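Local coordinates for ABC transporter substrate-binding protein (Streptococcus pneumoniae, PDB 4OHN) that binds histidine in a cleft between two lobes and probably delivers it to an ABC uptake transporter in the membrane, at residues I64-K69 and I81-S86; A71-G76 and G211-D216. All coordinates share one frame; numbering follows the deposited sequence.

In the fold
Both contacts lie in the same lobe and share helix 69-75, whose start lies in contact 1 and end in contact 2; their other segments use the antiparallel partner strands 80-81 and 206-212. Contact 1 is wholly buried, about 7 Å from the centre of the chain, and is aromatic and apolar; no hydrogen bond crosses it, and several of its polar groups bind the histidine instead. Contact 2 lies about 17 Å from that centre and is partly buried; there an arginine fastens the far helix end. Their centres are about 12 Å apart, and they join where Ile81 N and Gly211 O make a probable hydrogen bond and Ile81 CD1 packs on Leu73 CD2.

Contact 1: I64-K69 and I81-S86; sequences IDWDLK and IWNGYS. With HIS (histidine), chain B; ACT (acetate ion), chain D.
The backbones of 64-69 and 81-86 come closest at Lys69 and Ile81, their CA atoms 7.2 Å apart, and no hydrogen bond joins them. In 64-69 the chain makes an Asx turn at Asp65 and a 3-10 segment over 66-68. Trp66 bridges to 81-86 with its six-membered ring: CH2 meets Ile81 CG2 at 3.6 Å, and CZ2 meets Tyr85 CD1 at 3.8 Å, the two ring planes at 87°. The indole is sandwiched, with Lys69 CD over one face and the imidazole CE1 of the bound histidine 3.2 Å above the other. Its NE1 donates to ligand OXT, while Asn83 OD1 accepts from ligand NE2 at 2.9 Å. Ligand N is gripped by Gly84 O and Ser86 OG, and Ser86 N gives ligand O a nearly straight bond (176°). The bend of the Lys69 chain at chi4 (-63°) brings NZ back to Trp66 O at 2.8 Å; NZ also bonds Gly132 O, and the two bonds help hold the chain across the indole. Ile81 CG2 lies against one face of the Tyr85 ring, 3.5 Å above its centre, and Tyr85 OH donates to O of an acetate ion, probably from the crystallisation liquor, at 2.7 Å. The 64-69 loop follows strand 58-63 and runs into helix 69-75, whereas 81-86 leaves strand 80-81 ahead of helix 89-92, whose Arg91 touches Lys69 and Tyr85 and binds the ligand.

Contact 2: A71-G76 and G211-D216; sequences AELTKG and GSRKED
The guanidinium of Arg213 meets Leu73 at its edge: Leu73 O lies 2.9 Å from NH1, only 1° out of the guanidinium plane, while Gly76 CA approaches the group obliquely, 3.6 Å from NH1. The bond is fairly straight, with an N-H...O angle of 160°, and NH1 also lies in the carbonyl plane of Leu73. A bend in the arginine chain at chi3 (-69°) turns the guanidinium back against the helix end, and Arg213 CD passes 3.4 Å from Leu73 O. The same carbonyl oxygen takes a second bond, from Gly76 N, as helix 69-75 closes in a Schellman motif at Gly76, which has positive phi. Arg213 thus binds the C-terminal turn of the helix, where the helix dipole would probably favour a cation. NH1 is also bonded to Ile78 O, and NH2 makes salt bridges with Asp79 and, at 3.5 Å, with Asp216 OD2. Leu73 supplies the apolar part of the contact. Its CD2 comes 3.7 Å from Ser212 C, while its CG lies 4.0 Å from Arg213 CG as the two side chains cross. After strand residues 211-212 the chain makes a type I turn from Arg213 to Asp216; Arg213 O accepts from Ser212 OG and Asp216 N, which reach it from opposite faces of the carbonyl plane, and helix 217-232 follows.

Contact 1: I64-K69 and I81-S86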
# COMPACT_ATOMS: atom_id res chain seq x y z
N ILE A 64 -6.45 -3.64 10.16
CA ILE A 64 -5.36 -4.17 10.97
C ILE A 64 -4.37 -3.06 11.31
O ILE A 64 -4.32 -2.01 10.70
CB ILE A 64 -4.60 -5.32 10.24
CG1 ILE A 64 -3.96 -4.82 8.94
CG2 ILE A 64 -5.52 -6.51 9.99
CD1 ILE A 64 -3.04 -5.84 8.25
N ASP A 65 -3.55 -3.35 12.30
CA ASP A 65 -2.36 -2.59 12.57
C ASP A 65 -1.33 -3.02 11.52
O ASP A 65 -0.97 -4.20 11.45
CB ASP A 65 -1.91 -2.96 14.00
CG ASP A 65 -0.62 -2.34 14.40
OD1 ASP A 65 0.08 -1.75 13.59
OD2 ASP A 65 -0.32 -2.45 15.62
N TRP A 66 -0.89 -2.09 10.69
CA TRP A 66 -0.00 -2.42 9.57
C TRP A 66 1.29 -3.07 10.08
O TRP A 66 1.87 -3.90 9.38
CB TRP A 66 0.27 -1.20 8.70
CG TRP A 66 0.85 -1.50 7.36
CD1 TRP A 66 2.07 -1.12 6.89
CD2 TRP A 66 0.21 -2.22 6.29
NE1 TRP A 66 2.25 -1.58 5.60
CE2 TRP A 66 1.10 -2.24 5.21
CE3 TRP A 66 -1.03 -2.85 6.16
CZ2 TRP A 66 0.81 -2.87 4.01
CZ3 TRP A 66 -1.33 -3.48 4.96
CH2 TRP A 66 -0.43 -3.48 3.89
N ASP A 67 1.70 -2.75 11.30
CA ASP A 67 2.88 -3.36 11.90
C ASP A 67 2.75 -4.86 12.09
O ASP A 67 3.76 -5.57 12.18
CB ASP A 67 3.17 -2.71 13.27
CG ASP A 67 3.60 -1.26 13.17
OD1 ASP A 67 4.07 -0.83 12.10
OD2 ASP A 67 3.52 -0.56 14.22
N LEU A 68 1.52 -5.33 12.23
CA LEU A 68 1.24 -6.71 12.60
C LEU A 68 0.77 -7.57 11.44
O LEU A 68 0.35 -8.72 11.64
CB LEU A 68 0.17 -6.74 13.70
CG LEU A 68 0.40 -5.85 14.92
CD1 LEU A 68 -0.63 -6.16 16.00
CD2 LEU A 68 1.80 -5.99 15.48
N LYS A 69 0.82 -7.05 10.22
CA LYS A 69 0.18 -7.72 9.09
C LYS A 69 0.68 -9.15 8.85
O LYS A 69 -0.13 -10.02 8.59
CB LYS A 69 0.29 -6.88 7.83
CG LYS A 69 1.70 -6.63 7.37
CD LYS A 69 1.73 -5.52 6.35
CE LYS A 69 3.13 -5.01 6.08
NZ LYS A 69 3.74 -4.40 7.31
N ILE A 81 -3.61 -9.99 2.61
CA ILE A 81 -3.22 -8.60 2.79
C ILE A 81 -3.43 -7.92 1.42
O ILE A 81 -2.80 -8.29 0.43
CB ILE A 81 -1.76 -8.44 3.24
CG1 ILE A 81 -1.50 -9.21 4.54
CG2 ILE A 81 -1.40 -6.96 3.38
CD1 ILE A 81 -0.03 -9.33 4.90
N TRP A 82 -4.31 -6.93 1.38
CA TRP A 82 -4.69 -6.32 0.09
C TRP A 82 -4.99 -4.86 0.39
O TRP A 82 -6.08 -4.53 0.90
CB TRP A 82 -5.91 -7.04 -0.51
CG TRP A 82 -6.17 -6.72 -1.96
CD1 TRP A 82 -5.82 -5.59 -2.63
CD2 TRP A 82 -6.87 -7.55 -2.88
NE1 TRP A 82 -6.24 -5.69 -3.95
CE2 TRP A 82 -6.90 -6.88 -4.11
CE3 TRP A 82 -7.46 -8.83 -2.80
CZ2 TRP A 82 -7.47 -7.44 -5.24
CZ3 TRP A 82 -8.03 -9.38 -3.93
CH2 TRP A 82 -8.03 -8.69 -5.12
N ASN A 83 -4.01 -3.99 0.12
CA ASN A 83 -4.04 -2.59 0.55
C ASN A 83 -2.79 -1.89 0.07
O ASN A 83 -1.95 -1.45 0.86
CB ASN A 83 -4.10 -2.55 2.09
CG ASN A 83 -4.26 -1.16 2.67
OD1 ASN A 83 -3.42 -0.72 3.46
ND2 ASN A 83 -5.35 -0.47 2.33
N GLY A 84 -2.63 -1.76 -1.23
CA GLY A 84 -1.38 -1.22 -1.75
C GLY A 84 -0.17 -1.93 -1.17
O GLY A 84 0.80 -1.28 -0.75
N TYR A 85 -0.23 -3.26 -1.16
CA TYR A 85 0.80 -4.06 -0.52
C TYR A 85 1.94 -4.29 -1.52
O TYR A 85 1.79 -5.01 -2.51
CB TYR A 85 0.19 -5.37 -0.04
CG TYR A 85 1.05 -6.28 0.82
CD1 TYR A 85 1.89 -5.79 1.81
CD2 TYR A 85 0.96 -7.65 0.68
CE1 TYR A 85 2.63 -6.64 2.62
CE2 TYR A 85 1.70 -8.50 1.48
CZ TYR A 85 2.53 -8.00 2.44
OH TYR A 85 3.24 -8.88 3.19
N SER A 86 3.09 -3.69 -1.26
CA SER A 86 4.23 -3.76 -2.18
C SER A 86 4.87 -5.13 -2.17
O SER A 86 5.22 -5.66 -1.11
CB SER A 86 5.26 -2.71 -1.79
OG SER A 86 4.65 -1.43 -1.86
N HIS B . 3.11 0.11 0.05
CA HIS B . 3.60 0.14 1.46
C HIS B . 3.67 -1.26 2.03
O HIS B . 3.29 -2.23 1.33
CB HIS B . 2.79 1.11 2.34
CG HIS B . 1.44 0.66 2.81
ND1 HIS B . 0.96 0.99 4.07
CD2 HIS B . 0.42 -0.00 2.20
CE1 HIS B . -0.26 0.53 4.21
NE2 HIS B . -0.62 -0.07 3.09
OXT HIS B . 4.13 -1.38 3.18
C ACT D . 5.55 -8.64 5.72
O ACT D . 4.77 -7.87 5.15
OXT ACT D . 6.38 -8.09 6.48
CH3 ACT D . 5.49 -10.12 5.50

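Contact 2: A71-G76 and G211-D216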
# COMPACT_ATOMS: atom_id res chain seq x y z
N ALA A 71 1.95 -11.22 11.08
CA ALA A 71 1.46 -12.03 12.19
C ALA A 71 -0.03 -12.36 12.01
O ALA A 71 -0.45 -13.49 12.23
CB ALA A 71 1.70 -11.34 13.52
N GLU A 72 -0.82 -11.38 11.58
CA GLU A 72 -2.25 -11.61 11.41
C GLU A 72 -2.52 -12.61 10.29
O GLU A 72 -3.46 -13.41 10.37
CB GLU A 72 -2.96 -10.30 11.12
CG GLU A 72 -2.79 -9.22 12.18
CD GLU A 72 -3.77 -9.35 13.34
OE1 GLU A 72 -4.51 -8.37 13.59
OE2 GLU A 72 -3.78 -10.41 13.99
N LEU A 73 -1.73 -12.54 9.23
CA LEU A 73 -1.86 -13.47 8.13
C LEU A 73 -1.41 -14.88 8.55
O LEU A 73 -2.12 -15.86 8.33
CB LEU A 73 -1.05 -12.95 6.94
CG LEU A 73 -1.14 -13.76 5.64
CD1 LEU A 73 -2.56 -13.85 5.10
CD2 LEU A 73 -0.22 -13.18 4.60
N THR A 74 -0.24 -14.98 9.16
CA THR A 74 0.30 -16.28 9.56
C THR A 74 -0.59 -16.97 10.59
O THR A 74 -0.80 -18.19 10.52
CB THR A 74 1.72 -16.11 10.12
OG1 THR A 74 2.55 -15.62 9.07
CG2 THR A 74 2.28 -17.45 10.63
N LYS A 75 -1.13 -16.21 11.53
CA LYS A 75 -1.97 -16.78 12.59
C LYS A 75 -3.40 -17.07 12.15
O LYS A 75 -4.16 -17.73 12.86
CB LYS A 75 -1.97 -15.84 13.79
CG LYS A 75 -0.59 -15.71 14.45
CD LYS A 75 -0.54 -14.55 15.43
CE LYS A 75 0.87 -14.36 15.99
NZ LYS A 75 0.93 -13.22 16.94
N GLY A 76 -3.79 -16.56 10.99
CA GLY A 76 -5.10 -16.85 10.42
C GLY A 76 -6.24 -15.91 10.76
O GLY A 76 -7.39 -16.22 10.47
N GLY A 211 -1.20 -10.34 -1.01
CA GLY A 211 -0.46 -11.30 -0.23
C GLY A 211 -1.32 -12.35 0.43
O GLY A 211 -2.36 -12.02 0.99
N SER A 212 -0.85 -13.60 0.39
CA SER A 212 -1.50 -14.73 1.04
C SER A 212 -0.49 -15.57 1.79
O SER A 212 0.71 -15.43 1.61
CB SER A 212 -2.21 -15.65 0.02
OG SER A 212 -1.29 -16.50 -0.65
N ARG A 213 -0.99 -16.44 2.65
CA ARG A 213 -0.14 -17.49 3.21
C ARG A 213 0.46 -18.31 2.07
O ARG A 213 -0.20 -18.56 1.06
CB ARG A 213 -0.95 -18.38 4.14
CG ARG A 213 -1.28 -17.73 5.48
CD ARG A 213 -2.13 -18.62 6.38
NE ARG A 213 -3.48 -18.80 5.89
CZ ARG A 213 -4.50 -17.98 6.12
NH1 ARG A 213 -4.34 -16.92 6.88
NH2 ARG A 213 -5.68 -18.24 5.59
N LYS A 214 1.71 -18.73 2.22
CA LYS A 214 2.37 -19.49 1.15
C LYS A 214 1.58 -20.71 0.71
O LYS A 214 1.57 -21.05 -0.48
CB LYS A 214 3.78 -19.89 1.57
CG LYS A 214 4.70 -18.70 1.64
CD LYS A 214 6.14 -19.12 1.82
CE LYS A 214 7.08 -17.97 1.57
NZ LYS A 214 8.49 -18.40 1.69
N GLU A 215 0.90 -21.37 1.64
CA GLU A 215 0.20 -22.60 1.33
C GLU A 215 -1.11 -22.40 0.57
O GLU A 215 -1.66 -23.37 0.03
CB GLU A 215 -0.08 -23.35 2.63
CG GLU A 215 1.18 -23.67 3.49
CD GLU A 215 1.89 -22.44 4.15
OE1 GLU A 215 1.25 -21.40 4.53
OE2 GLU A 215 3.13 -22.52 4.29
N ASP A 216 -1.62 -21.17 0.54
CA ASP A 216 -2.89 -20.86 -0.11
C ASP A 216 -2.73 -20.67 -1.64
O ASP A 216 -3.08 -19.61 -2.22
CB ASP A 216 -3.53 -19.65 0.57
CG ASP A 216 -4.81 -19.98 1.34
OD1 ASP A 216 -5.53 -20.93 0.98
OD2 ASP A 216 -5.14 -19.23 2.30